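Local coordinates for protein YciF (Escherichia coli, PDB 2GS4) that is a homodimeric stress protein of the ferritin-like, rubrerythrin-related class that probably binds metal ions, although its precise cellular role is not established, at residues M3-I6 with E7-F10; L48-T51 with H52-E56; R72-V76 with A77-L81; E110-E113 with I114-G118; L153-N156 with N157-K161. One frame throughout, in Å; residues are numbered along the deposited sequence.

Contact 1: M3-I6 with E7-F10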
loop_
_atom_site.group_PDB
_atom_site.type_symbol
_atom_site.label_atom_id
_atom_site.label_comp_id
_atom_site.label_asym_id
_atom_site.label_seq_id
_atom_site.Cartn_x
_atom_site.Cartn_y
_atom_site.Cartn_z
HETATM N N MSE A 3 -14.493 -2.282 -12.684
HETATM C CA MSE A 3 -13.652 -1.076 -12.930
HETATM C C MSE A 3 -14.321 0.085 -13.675
HETATM O O MSE A 3 -13.721 0.646 -14.591
HETATM C CB MSE A 3 -12.363 -1.462 -13.678
HETATM C CG MSE A 3 -12.502 -2.502 -14.806
HETATM SE SE MSE A 3 -14.081 -2.480 -15.945
HETATM C CE MSE A 3 -13.761 -0.908 -17.021
ATOM N N LYS A 4 -15.544 0.457 -13.296
ATOM C CA LYS A 4 -16.224 1.584 -13.951
ATOM C C LYS A 4 -17.190 2.311 -13.020
ATOM O O LYS A 4 -17.455 3.498 -13.194
ATOM C CB LYS A 4 -16.964 1.129 -15.227
ATOM C CG LYS A 4 -17.815 2.228 -15.932
ATOM C CD LYS A 4 -18.276 1.791 -17.341
ATOM C CE LYS A 4 -19.307 2.746 -17.975
ATOM N NZ LYS A 4 -20.726 2.490 -17.559
ATOM N N THR A 5 -17.709 1.607 -12.023
ATOM C CA THR A 5 -18.633 2.229 -11.082
ATOM C C THR A 5 -17.986 2.298 -9.706
ATOM O O THR A 5 -16.970 1.643 -9.457
ATOM C CB THR A 5 -19.948 1.435 -10.962
ATOM O OG1 THR A 5 -19.705 0.206 -10.269
ATOM C CG2 THR A 5 -20.503 1.119 -12.345
ATOM N N ILE A 6 -18.571 3.104 -8.828
ATOM C CA ILE A 6 -18.081 3.273 -7.464
ATOM C C ILE A 6 -18.117 1.903 -6.810
ATOM O O ILE A 6 -17.263 1.530 -6.008
ATOM C CB ILE A 6 -19.005 4.238 -6.698
ATOM C CG1 ILE A 6 -18.968 5.613 -7.369
ATOM C CG2 ILE A 6 -18.611 4.311 -5.228
ATOM C CD1 ILE A 6 -17.564 6.145 -7.616
ATOM N N GLU A 7 -19.137 1.161 -7.208
ATOM C CA GLU A 7 -19.387 -0.180 -6.734
ATOM C C GLU A 7 -18.209 -1.102 -7.077
ATOM O O GLU A 7 -17.750 -1.861 -6.222
ATOM C CB GLU A 7 -20.686 -0.677 -7.372
ATOM C CG GLU A 7 -21.643 -1.290 -6.390
ATOM C CD GLU A 7 -20.983 -2.398 -5.622
ATOM O OE1 GLU A 7 -20.240 -3.172 -6.258
ATOM O OE2 GLU A 7 -21.201 -2.498 -4.398
ATOM N N ASP A 8 -17.718 -1.040 -8.316
ATOM C CA ASP A 8 -16.581 -1.876 -8.710
ATOM C C ASP A 8 -15.355 -1.493 -7.883
ATOM O O ASP A 8 -14.602 -2.357 -7.443
ATOM C CB ASP A 8 -16.206 -1.706 -10.189
ATOM C CG ASP A 8 -17.291 -2.166 -11.148
ATOM O OD1 ASP A 8 -17.957 -3.191 -10.888
ATOM O OD2 ASP A 8 -17.454 -1.498 -12.192
ATOM N N VAL A 9 -15.151 -0.190 -7.685
ATOM C CA VAL A 9 -14.014 0.291 -6.899
ATOM C C VAL A 9 -14.145 -0.235 -5.476
ATOM O O VAL A 9 -13.173 -0.705 -4.890
ATOM C CB VAL A 9 -13.950 1.845 -6.838
ATOM C CG1 VAL A 9 -12.834 2.284 -5.882
ATOM C CG2 VAL A 9 -13.682 2.423 -8.220
ATOM N N PHE A 10 -15.351 -0.146 -4.924
ATOM C CA PHE A 10 -15.590 -0.622 -3.571
ATOM C C PHE A 10 -15.327 -2.114 -3.434
ATOM O O PHE A 10 -14.637 -2.537 -2.498
ATOM C CB PHE A 10 -17.022 -0.302 -3.124
ATOM C CG PHE A 10 -17.343 -0.780 -1.725
ATOM C CD1 PHE A 10 -18.159 -1.886 -1.525
ATOM C CD2 PHE A 10 -16.820 -0.128 -0.607
ATOM C CE1 PHE A 10 -18.446 -2.346 -0.232
ATOM C CE2 PHE A 10 -17.098 -0.576 0.681
ATOM C CZ PHE A 10 -17.918 -1.688 0.868
#
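T5 and D8 exchange bonds in a capping box at the N-terminus of helix 6-33. D8 N gives its hydrogen to T5 OG1 at 3.1 Å, and T5 N returns one to D8 OD2, also at 3.1 Å, coming from above the carboxylate plane. The same OD2 takes a second bond from K4 N (2.9 Å), this one through its anti lone pair, so the incoming chain is held at two consecutive amides by one oxygen. The torsions explain the fit: T5 OG1 stands between its own backbone N and carbonyl carbon (chi1 71°), facing the first turn, while D8 CG lies beside its own N (chi1 -64°), which turns the carboxylate back toward K4 and T5. With an alanine at D8, the amides of K4 and T5 would probably lose this acceptor, and the residues before the helix would be freer to move. Further out, E7 OE2 bonds to Y129 OH, F10 packs on L120 and L123 of helix 95-126, and I6 touches Q126 of the second subunit. The helical bonding starts at once, V9 N to T5 O at 3.1 Å, and F10 N closes the next turn on I6 O at 2.8 Å.

Contact 2: L48-T51 with H52-E56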
loop_
_atom_site.group_PDB
_atom_site.type_symbol
_atom_site.label_atom_id
_atom_site.label_comp_id
_atom_site.label_asym_id
_atom_site.label_seq_id
_atom_site.Cartn_x
_atom_site.Cartn_y
_atom_site.Cartn_z
ATOM N N LEU A 48 -3.883 -10.264 16.619
ATOM C CA LEU A 48 -4.063 -11.445 15.785
ATOM C C LEU A 48 -5.502 -11.931 15.942
ATOM O O LEU A 48 -6.147 -12.333 14.970
ATOM C CB LEU A 48 -3.102 -12.556 16.214
ATOM C CG LEU A 48 -3.438 -13.960 15.697
ATOM C CD1 LEU A 48 -3.666 -13.905 14.198
ATOM C CD2 LEU A 48 -2.321 -14.937 16.040
ATOM N N GLU A 49 -5.997 -11.898 17.173
ATOM C CA GLU A 49 -7.362 -12.330 17.433
ATOM C C GLU A 49 -8.352 -11.331 16.856
ATOM O O GLU A 49 -9.286 -11.716 16.157
ATOM C CB GLU A 49 -7.572 -12.506 18.932
ATOM C CG GLU A 49 -6.693 -13.595 19.508
ATOM C CD GLU A 49 -6.805 -14.882 18.718
ATOM O OE1 GLU A 49 -5.819 -15.647 18.676
ATOM O OE2 GLU A 49 -7.886 -15.132 18.136
ATOM N N GLU A 50 -8.129 -10.046 17.122
ATOM C CA GLU A 50 -8.993 -8.992 16.602
ATOM C C GLU A 50 -9.042 -9.040 15.064
ATOM O O GLU A 50 -10.083 -8.770 14.477
ATOM C CB GLU A 50 -8.495 -7.622 17.121
ATOM C CG GLU A 50 -9.011 -6.376 16.400
ATOM C CD GLU A 50 -8.441 -5.083 16.987
ATOM O OE1 GLU A 50 -8.017 -4.201 16.208
ATOM O OE2 GLU A 50 -8.419 -4.944 18.232
ATOM N N THR A 51 -7.931 -9.401 14.416
ATOM C CA THR A 51 -7.896 -9.479 12.955
ATOM C C THR A 51 -8.763 -10.624 12.428
ATOM O O THR A 51 -9.409 -10.481 11.380
ATOM C CB THR A 51 -6.440 -9.633 12.415
ATOM O OG1 THR A 51 -5.673 -8.465 12.745
ATOM C CG2 THR A 51 -6.446 -9.786 10.884
ATOM N N HIS A 52 -8.770 -11.760 13.130
ATOM C CA HIS A 52 -9.607 -12.871 12.703
ATOM C C HIS A 52 -11.048 -12.385 12.828
ATOM O O HIS A 52 -11.903 -12.707 11.999
ATOM C CB HIS A 52 -9.380 -14.116 13.577
ATOM C CG HIS A 52 -8.350 -15.056 13.030
ATOM N ND1 HIS A 52 -7.146 -15.299 13.662
ATOM C CD2 HIS A 52 -8.331 -15.794 11.895
ATOM C CE1 HIS A 52 -6.433 -16.142 12.936
ATOM N NE2 HIS A 52 -7.129 -16.457 11.858
ATOM N N GLY A 53 -11.306 -11.585 13.860
ATOM C CA GLY A 53 -12.642 -11.058 14.062
ATOM C C GLY A 53 -13.037 -10.085 12.960
ATOM O O GLY A 53 -14.199 -10.021 12.570
ATOM N N GLN A 54 -12.067 -9.321 12.463
ATOM C CA GLN A 54 -12.325 -8.346 11.412
ATOM C C GLN A 54 -12.618 -9.041 10.091
ATOM O O GLN A 54 -13.389 -8.526 9.266
ATOM C CB GLN A 54 -11.135 -7.370 11.313
ATOM C CG GLN A 54 -11.004 -6.531 12.587
ATOM C CD GLN A 54 -9.682 -5.797 12.737
ATOM O OE1 GLN A 54 -8.726 -6.054 12.012
ATOM N NE2 GLN A 54 -9.622 -4.887 13.709
ATOM N N ILE A 55 -12.030 -10.217 9.879
ATOM C CA ILE A 55 -12.316 -10.931 8.654
ATOM C C ILE A 55 -13.789 -11.366 8.749
ATOM O O ILE A 55 -14.525 -11.289 7.767
ATOM C CB ILE A 55 -11.375 -12.143 8.461
ATOM C CG1 ILE A 55 -9.951 -11.632 8.204
ATOM C CG2 ILE A 55 -11.844 -12.997 7.282
ATOM C CD1 ILE A 55 -8.899 -12.714 8.010
ATOM N N GLU A 56 -14.229 -11.796 9.928
ATOM C CA GLU A 56 -15.633 -12.197 10.064
ATOM C C GLU A 56 -16.532 -11.010 9.747
ATOM O O GLU A 56 -17.583 -11.163 9.123
ATOM C CB GLU A 56 -15.939 -12.700 11.482
ATOM C CG GLU A 56 -15.200 -13.985 11.842
ATOM C CD GLU A 56 -15.597 -15.148 10.963
ATOM O OE1 GLU A 56 -14.741 -16.021 10.728
ATOM O OE2 GLU A 56 -16.762 -15.197 10.519
HETATM O O HOH W 1 -6.352 -6.182 11.404
#
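Q54 reaches back over the preceding turn toward E50 and T51, and almost every atom of it meets something there. CB sits 3.6 Å from both T51 O and E50 O. CG, beside its own backbone N (chi1 -65°), comes within 3.1 Å of E50 O, and CD then runs past the E50 side chain at a slant. At the tip the amide divides. Its OE1 side faces T51, lying 3.6 Å from T51 CA. A water donates to Q54 OE1 at a short 2.5 Å. The same water gives its other hydrogen to T51 OG1 at 2.7 Å, linking the two side chains. NE2 faces E50, with OE1 of that residue 3.0 Å away and the carboxylate and amide planes 54° apart, and it also bonds to E143 and E142 on helix 130-159. E50 OE1 in turn bonds to T146, and T51 OG1 to H47 O. On another side of the helix H52 lies alongside L48, CE1 3.8 Å from L48 CD1, with a weak bond from H52 ND1 to L48 O. Polar side chains three and four residues apart, some bonded to helix 130-159 and one pair bridged by a water, lie here on the inner side of helix 38-63 in a ferritin-like four-helix bundle.

Contact 3: R72-V76 with A77-L81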
loop_
_atom_site.group_PDB
_atom_site.type_symbol
_atom_site.label_atom_id
_atom_site.label_comp_id
_atom_site.label_asym_id
_atom_site.label_seq_id
_atom_site.Cartn_x
_atom_site.Cartn_y
_atom_site.Cartn_z
ATOM N N ARG A 72 -10.989 -12.938 -5.622
ATOM C CA ARG A 72 -9.696 -13.492 -5.216
ATOM C C ARG A 72 -8.528 -12.675 -5.757
ATOM O O ARG A 72 -8.468 -12.386 -6.948
ATOM C CB ARG A 72 -9.585 -14.936 -5.718
ATOM C CG ARG A 72 -8.472 -15.787 -5.124
ATOM C CD ARG A 72 -8.699 -17.240 -5.542
ATOM N NE ARG A 72 -7.755 -18.192 -4.962
ATOM C CZ ARG A 72 -8.111 -19.387 -4.498
ATOM N NH1 ARG A 72 -9.387 -19.762 -4.543
ATOM N NH2 ARG A 72 -7.199 -20.215 -4.002
HETATM N N MSE A 73 -7.605 -12.301 -4.879
HETATM C CA MSE A 73 -6.438 -11.524 -5.284
HETATM C C MSE A 73 -5.453 -11.431 -4.127
HETATM O O MSE A 73 -5.801 -11.703 -2.985
HETATM C CB MSE A 73 -6.854 -10.112 -5.732
HETATM C CG MSE A 73 -7.649 -9.314 -4.685
HETATM SE SE MSE A 73 -8.055 -7.457 -5.155
HETATM C CE MSE A 73 -9.589 -7.743 -6.298
ATOM N N LYS A 74 -4.210 -11.081 -4.434
ATOM C CA LYS A 74 -3.184 -10.934 -3.411
ATOM C C LYS A 74 -2.897 -9.438 -3.295
ATOM O O LYS A 74 -2.558 -8.790 -4.282
ATOM C CB LYS A 74 -1.904 -11.674 -3.817
ATOM C CG LYS A 74 -0.856 -11.798 -2.692
ATOM C CD LYS A 74 -0.928 -13.162 -2.006
ATOM C CE LYS A 74 0.018 -13.250 -0.820
ATOM N NZ LYS A 74 1.418 -12.851 -1.156
ATOM N N CYS A 75 -3.052 -8.895 -2.094
ATOM C CA CYS A 75 -2.801 -7.480 -1.848
ATOM C C CYS A 75 -1.288 -7.292 -1.749
ATOM O O CYS A 75 -0.664 -7.654 -0.743
ATOM C CB CYS A 75 -3.491 -7.038 -0.550
ATOM S SG CYS A 75 -3.178 -5.326 -0.055
ATOM N N VAL A 76 -0.714 -6.719 -2.803
ATOM C CA VAL A 76 0.720 -6.483 -2.893
ATOM C C VAL A 76 1.220 -5.474 -1.858
ATOM O O VAL A 76 2.344 -5.587 -1.366
ATOM C CB VAL A 76 1.075 -6.036 -4.332
ATOM C CG1 VAL A 76 2.501 -5.545 -4.418
ATOM C CG2 VAL A 76 0.875 -7.225 -5.275
ATOM N N ALA A 77 0.388 -4.493 -1.528
ATOM C CA ALA A 77 0.763 -3.490 -0.541
ATOM C C ALA A 77 1.005 -4.161 0.816
ATOM O O ALA A 77 2.046 -3.960 1.426
ATOM C CB ALA A 77 -0.331 -2.437 -0.423
HETATM N N MSE A 78 0.051 -4.958 1.289
HETATM C CA MSE A 78 0.241 -5.614 2.583
HETATM C C MSE A 78 1.431 -6.559 2.574
HETATM O O MSE A 78 2.150 -6.672 3.564
HETATM C CB MSE A 78 -1.003 -6.399 3.005
HETATM C CG MSE A 78 -0.815 -7.081 4.360
HETATM SE SE MSE A 78 -0.423 -5.826 5.777
HETATM C CE MSE A 78 -2.228 -5.195 6.074
ATOM N N GLU A 79 1.622 -7.249 1.453
ATOM C CA GLU A 79 2.722 -8.191 1.289
ATOM C C GLU A 79 4.042 -7.450 1.545
ATOM O O GLU A 79 4.917 -7.949 2.259
ATOM C CB GLU A 79 2.666 -8.776 -0.131
ATOM C CG GLU A 79 3.715 -9.794 -0.514
ATOM C CD GLU A 79 3.546 -10.245 -1.964
ATOM O OE1 GLU A 79 3.133 -11.402 -2.196
ATOM O OE2 GLU A 79 3.813 -9.432 -2.876
ATOM N N GLY A 80 4.170 -6.252 0.981
ATOM C CA GLY A 80 5.382 -5.478 1.180
ATOM C C GLY A 80 5.550 -5.035 2.627
ATOM O O GLY A 80 6.654 -5.081 3.170
ATOM N N LEU A 81 4.455 -4.615 3.259
ATOM C CA LEU A 81 4.503 -4.158 4.644
ATOM C C LEU A 81 4.877 -5.304 5.582
ATOM O O LEU A 81 5.547 -5.100 6.603
ATOM C CB LEU A 81 3.149 -3.550 5.040
ATOM C CG LEU A 81 2.807 -2.265 4.273
ATOM C CD1 LEU A 81 1.396 -1.778 4.610
ATOM C CD2 LEU A 81 3.831 -1.201 4.617
#
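C75 O is gripped twice: E79 N reaches it at 3.2 Å as the helical bond of the first turn, and Q23 NE2 of helix 6-33 adds a second. The same residue caps helix 76-89 with its sulfur. SG is anti to the backbone N (chi1 176°), a setting that brings it to the amide of M78, where M78 N donates to it at 3.5 Å and nearly straight, 167° at the hydrogen. Around that bond the sulfur also packs on carbon, 3.9 Å from M78 CB and 4.1 Å from A77 CB. Putting an alanine at C75 would probably strand the amide of M78 without its cap and open a gap beside A77. At the outer side K74 and E79 cross at about a right angle. The lysine chain bends at chi2 (98°) and again at chi4, bringing NZ to E79 OE1 in a salt bridge at an unusually short 2.5 Å. The other oxygen, OE2, has a salt bridge to K108 of the second subunit. G80 N completes the turn on V76 O at 3.0 Å. Across the dimer interface A77 meets A77 of the second subunit, and V76 packs there on H111 of that subunit. Chemically the contact has two faces: the C75 sulfur accepts from a helix-start amide, while a carboxylate set between lysines of both subunits is likely to stay ionised, and its OE2 bridge to K108 joins the two subunits.

Contact 4: E110-E113 with I114-G118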
loop_
_atom_site.group_PDB
_atom_site.type_symbol
_atom_site.label_atom_id
_atom_site.label_comp_id
_atom_site.label_asym_id
_atom_site.label_seq_id
_atom_site.Cartn_x
_atom_site.Cartn_y
_atom_site.Cartn_z
ATOM N N GLU A 110 -0.490 -0.408 10.518
ATOM C CA GLU A 110 -1.697 0.275 10.975
ATOM C C GLU A 110 -2.012 1.527 10.156
ATOM O O GLU A 110 -3.177 1.824 9.908
ATOM C CB GLU A 110 -1.615 0.627 12.466
ATOM C CG GLU A 110 -1.666 -0.596 13.388
ATOM C CD GLU A 110 -2.741 -1.597 12.986
ATOM O OE1 GLU A 110 -3.937 -1.238 12.980
ATOM O OE2 GLU A 110 -2.380 -2.749 12.676
ATOM N N HIS A 111 -0.990 2.260 9.725
ATOM C CA HIS A 111 -1.234 3.453 8.917
ATOM C C HIS A 111 -2.013 2.995 7.684
ATOM O O HIS A 111 -3.015 3.605 7.300
ATOM C CB HIS A 111 0.095 4.104 8.506
ATOM C CG HIS A 111 -0.060 5.287 7.597
ATOM N ND1 HIS A 111 0.320 6.561 7.961
ATOM C CD2 HIS A 111 -0.530 5.382 6.331
ATOM C CE1 HIS A 111 0.091 7.390 6.957
ATOM N NE2 HIS A 111 -0.423 6.701 5.957
ATOM N N TYR A 112 -1.559 1.900 7.084
ATOM C CA TYR A 112 -2.205 1.348 5.902
ATOM C C TYR A 112 -3.633 0.873 6.183
ATOM O O TYR A 112 -4.555 1.195 5.446
ATOM C CB TYR A 112 -1.388 0.175 5.361
ATOM C CG TYR A 112 -1.967 -0.479 4.123
ATOM C CD1 TYR A 112 -1.763 0.068 2.858
ATOM C CD2 TYR A 112 -2.702 -1.661 4.217
ATOM C CE1 TYR A 112 -2.270 -0.549 1.716
ATOM C CE2 TYR A 112 -3.215 -2.285 3.085
ATOM C CZ TYR A 112 -2.992 -1.725 1.838
ATOM O OH TYR A 112 -3.468 -2.353 0.710
ATOM N N GLU A 113 -3.818 0.108 7.250
ATOM C CA GLU A 113 -5.150 -0.403 7.557
ATOM C C GLU A 113 -6.169 0.687 7.845
ATOM O O GLU A 113 -7.282 0.660 7.317
ATOM C CB GLU A 113 -5.064 -1.393 8.714
ATOM C CG GLU A 113 -4.322 -2.663 8.327
ATOM C CD GLU A 113 -5.189 -3.626 7.537
ATOM O OE1 GLU A 113 -5.972 -4.364 8.169
ATOM O OE2 GLU A 113 -5.101 -3.638 6.290
ATOM N N ILE A 114 -5.782 1.656 8.666
ATOM C CA ILE A 114 -6.658 2.767 9.002
ATOM C C ILE A 114 -7.103 3.515 7.739
ATOM O O ILE A 114 -8.294 3.745 7.531
ATOM C CB ILE A 114 -5.945 3.710 9.997
ATOM C CG1 ILE A 114 -5.882 3.018 11.364
ATOM C CG2 ILE A 114 -6.642 5.060 10.058
ATOM C CD1 ILE A 114 -4.985 3.694 12.384
ATOM N N ALA A 115 -6.148 3.875 6.888
ATOM C CA ALA A 115 -6.474 4.572 5.654
ATOM C C ALA A 115 -7.385 3.708 4.778
ATOM O O ALA A 115 -8.291 4.232 4.122
ATOM C CB ALA A 115 -5.187 4.938 4.900
ATOM N N SER A 116 -7.145 2.392 4.766
ATOM C CA SER A 116 -7.953 1.460 3.972
ATOM C C SER A 116 -9.416 1.426 4.425
ATOM O O SER A 116 -10.335 1.522 3.618
ATOM C CB SER A 116 -7.391 0.033 4.061
ATOM O OG SER A 116 -6.362 -0.195 3.116
ATOM N N TYR A 117 -9.627 1.265 5.724
ATOM C CA TYR A 117 -10.983 1.204 6.254
ATOM C C TYR A 117 -11.678 2.560 6.228
ATOM O O TYR A 117 -12.903 2.633 6.140
ATOM C CB TYR A 117 -10.960 0.606 7.668
ATOM C CG TYR A 117 -10.906 -0.909 7.641
ATOM C CD1 TYR A 117 -12.059 -1.660 7.422
ATOM C CD2 TYR A 117 -9.698 -1.588 7.807
ATOM C CE1 TYR A 117 -12.016 -3.053 7.373
ATOM C CE2 TYR A 117 -9.643 -2.980 7.756
ATOM C CZ TYR A 117 -10.805 -3.704 7.542
ATOM O OH TYR A 117 -10.762 -5.079 7.513
ATOM N N GLY A 118 -10.898 3.633 6.309
ATOM C CA GLY A 118 -11.488 4.956 6.254
ATOM C C GLY A 118 -12.103 5.091 4.871
ATOM O O GLY A 118 -13.245 5.523 4.719
HETATM O O HOH W 2 -6.356 -3.152 3.713
#
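S116 OG lies over one face of the Y112 ring, toward its rim, 3.8 Å from CE2. Its hydroxyl has other neighbours too. Y112 O stands 3.3 Å from OG, at most a weak bond, and a water 3.0 Å from OG gives a hydrogen to E113 OE2 at 2.9 Å. That water therefore links S116 to the carboxylate of E113, three residues earlier. E113 CG keeps beside its own backbone N (chi1 -68°) and the chain then bends at chi2 (-79°), which carries the carboxylate along the helix toward Y117. The two side chains run side by side, with E113 OE1 in the plane of the Y117 ring at its edge, 3.9 Å from CE2, and the carboxylate plane standing 89° to the ring. A second oxygen, E113 O, sits near the same ring's plane at 3.3 Å from CD2, and also takes the helical bond from Y117 N at 2.9 Å. On another side I114 CG1 rests 3.3 Å from E110 O. Beyond this stretch of helix 95-126, Y117 OH bonds to E21 OE2, the Y112 ring packs on A77 of the second subunit, and H111 meets K74 of that subunit. The carboxylates of E113 and E21 lie close together, as do those of E110 and E143. Such carboxylates brought together inside a four-helix bundle recall the di-iron sites of ferritin and rubrerythrin, and are consistent with a metal-binding role for this part of the core.

Contact 5: L153-N156 with N157-K161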
loop_
_atom_site.group_PDB
_atom_site.type_symbol
_atom_site.label_atom_id
_atom_site.label_comp_id
_atom_site.label_asym_id
_atom_site.label_seq_id
_atom_site.Cartn_x
_atom_site.Cartn_y
_atom_site.Cartn_z
ATOM N N LEU A 153 3.283 1.680 23.614
ATOM C CA LEU A 153 4.368 0.720 23.722
ATOM C C LEU A 153 5.678 1.310 23.218
ATOM O O LEU A 153 6.728 1.078 23.806
ATOM C CB LEU A 153 4.013 -0.562 22.966
ATOM C CG LEU A 153 2.839 -1.276 23.641
ATOM C CD1 LEU A 153 2.403 -2.476 22.818
ATOM C CD2 LEU A 153 3.246 -1.698 25.042
ATOM N N ALA A 154 5.621 2.088 22.143
ATOM C CA ALA A 154 6.838 2.704 21.627
ATOM C C ALA A 154 7.391 3.638 22.695
ATOM O O ALA A 154 8.597 3.647 22.958
ATOM C CB ALA A 154 6.553 3.478 20.347
ATOM N N ILE A 155 6.504 4.412 23.320
ATOM C CA ILE A 155 6.923 5.326 24.373
ATOM C C ILE A 155 7.612 4.512 25.472
ATOM O O ILE A 155 8.722 4.841 25.882
ATOM C CB ILE A 155 5.716 6.130 24.956
ATOM C CG1 ILE A 155 5.311 7.238 23.976
ATOM C CG2 ILE A 155 6.077 6.739 26.304
ATOM C CD1 ILE A 155 4.061 8.028 24.368
ATOM N N ASN A 156 6.976 3.432 25.926
ATOM C CA ASN A 156 7.575 2.604 26.974
ATOM C C ASN A 156 8.961 2.084 26.573
ATOM O O ASN A 156 9.879 2.093 27.385
ATOM C CB ASN A 156 6.696 1.392 27.321
ATOM C CG ASN A 156 5.293 1.773 27.760
ATOM O OD1 ASN A 156 5.037 2.900 28.185
ATOM N ND2 ASN A 156 4.377 0.817 27.670
ATOM N N ASN A 157 9.109 1.623 25.331
ATOM C CA ASN A 157 10.395 1.091 24.869
ATOM C C ASN A 157 11.453 2.186 24.840
ATOM O O ASN A 157 12.634 1.929 25.081
ATOM C CB ASN A 157 10.253 0.456 23.473
ATOM C CG ASN A 157 11.550 -0.186 22.978
ATOM O OD1 ASN A 157 12.072 -1.126 23.580
ATOM N ND2 ASN A 157 12.073 0.327 21.876
ATOM N N VAL A 158 11.027 3.408 24.542
ATOM C CA VAL A 158 11.944 4.536 24.496
ATOM C C VAL A 158 12.428 4.875 25.907
ATOM O O VAL A 158 13.582 5.259 26.097
ATOM C CB VAL A 158 11.260 5.768 23.863
ATOM C CG1 VAL A 158 12.021 7.035 24.204
ATOM C CG2 VAL A 158 11.189 5.591 22.350
ATOM N N ASN A 159 11.547 4.709 26.893
ATOM C CA ASN A 159 11.864 5.011 28.293
ATOM C C ASN A 159 12.365 3.828 29.118
ATOM O O ASN A 159 12.668 3.966 30.303
ATOM C CB ASN A 159 10.645 5.622 28.982
ATOM C CG ASN A 159 10.298 6.983 28.430
ATOM O OD1 ASN A 159 11.158 7.855 28.321
ATOM N ND2 ASN A 159 9.035 7.177 28.081
ATOM N N LYS A 160 12.442 2.669 28.478
ATOM C CA LYS A 160 12.909 1.445 29.107
ATOM C C LYS A 160 14.280 1.652 29.768
ATOM O O LYS A 160 15.227 2.102 29.120
ATOM C CB LYS A 160 13.013 0.351 28.039
ATOM C CG LYS A 160 13.459 -1.013 28.542
ATOM C CD LYS A 160 12.275 -1.820 29.051
ATOM C CE LYS A 160 11.449 -2.393 27.911
ATOM N NZ LYS A 160 11.959 -3.722 27.455
ATOM N N LYS A 161 14.366 1.340 31.058
ATOM C CA LYS A 161 15.611 1.433 31.832
ATOM C C LYS A 161 15.546 0.310 32.860
ATOM O O LYS A 161 16.551 -0.412 33.037
ATOM C CB LYS A 161 15.751 2.770 32.584
ATOM C CG LYS A 161 16.008 4.005 31.728
ATOM C CD LYS A 161 17.229 3.872 30.811
ATOM C CE LYS A 161 18.565 3.928 31.547
ATOM N NZ LYS A 161 19.707 3.856 30.585
HETATM O O HOH W 3 10.525 2.670 20.536
#
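I155 and N159 run side by side and point the same way near the C-terminal end of helix 130-159, at the end of the ferritin-like bundle. The methyl I155 CG2 lies 3.5 Å from N159 ND2, an aliphatic branch laid along an amide. Their backbones are joined directly as well, N159 N giving a 3.0 Å bond to I155 O and a weaker one to N156 O. One residue back, V158 turns another way and leans CG2 on A154 O at 3.3 Å, while its amide bonds to the same carbonyl at 2.9 Å. N157 is the side chain that faces the rest of the bundle. With CG anti to the backbone N (chi1 -177°), its amide stands away from the preceding turn and toward helix 95-126, where ND2 bonds to E96 O and the side chain packs on D99 and A100. L153, one turn earlier, touches I103 of that helix, so the two residues lean on the same neighbour. I155, V158 and N159 are exposed, whereas L153 and N157 are buried, a plain division between an outer and an inner side. A water also joins the inner side: it accepts from N157 ND2 at 3.1 Å and donates to A154 O at 3.2 Å.

Overall arrangement
Contact 3 is buried, contacts 1, 2 and 4 are partly buried, and contact 5 is largely exposed. Contacts 3 and 4 touch, with C75 SG 3.1 Å from Y112 OH; contacts 1, 3 and 4 all meet the second subunit. Contacts 2 and 4 both turn acidic side chains toward helix 130-159, whose far end is contact 5. Contacts 1 and 5 are the extremes, centres 44 Å apart. Two N-caps differ with their setting: contact 1 uses a hydroxyl and a carboxylate near the chain terminus, contact 3 a buried cysteine sulfur. Contacts 2 and 4 add a water between two side chains to their helical bonds; in contact 5 the water joins a side chain to a backbone carbonyl.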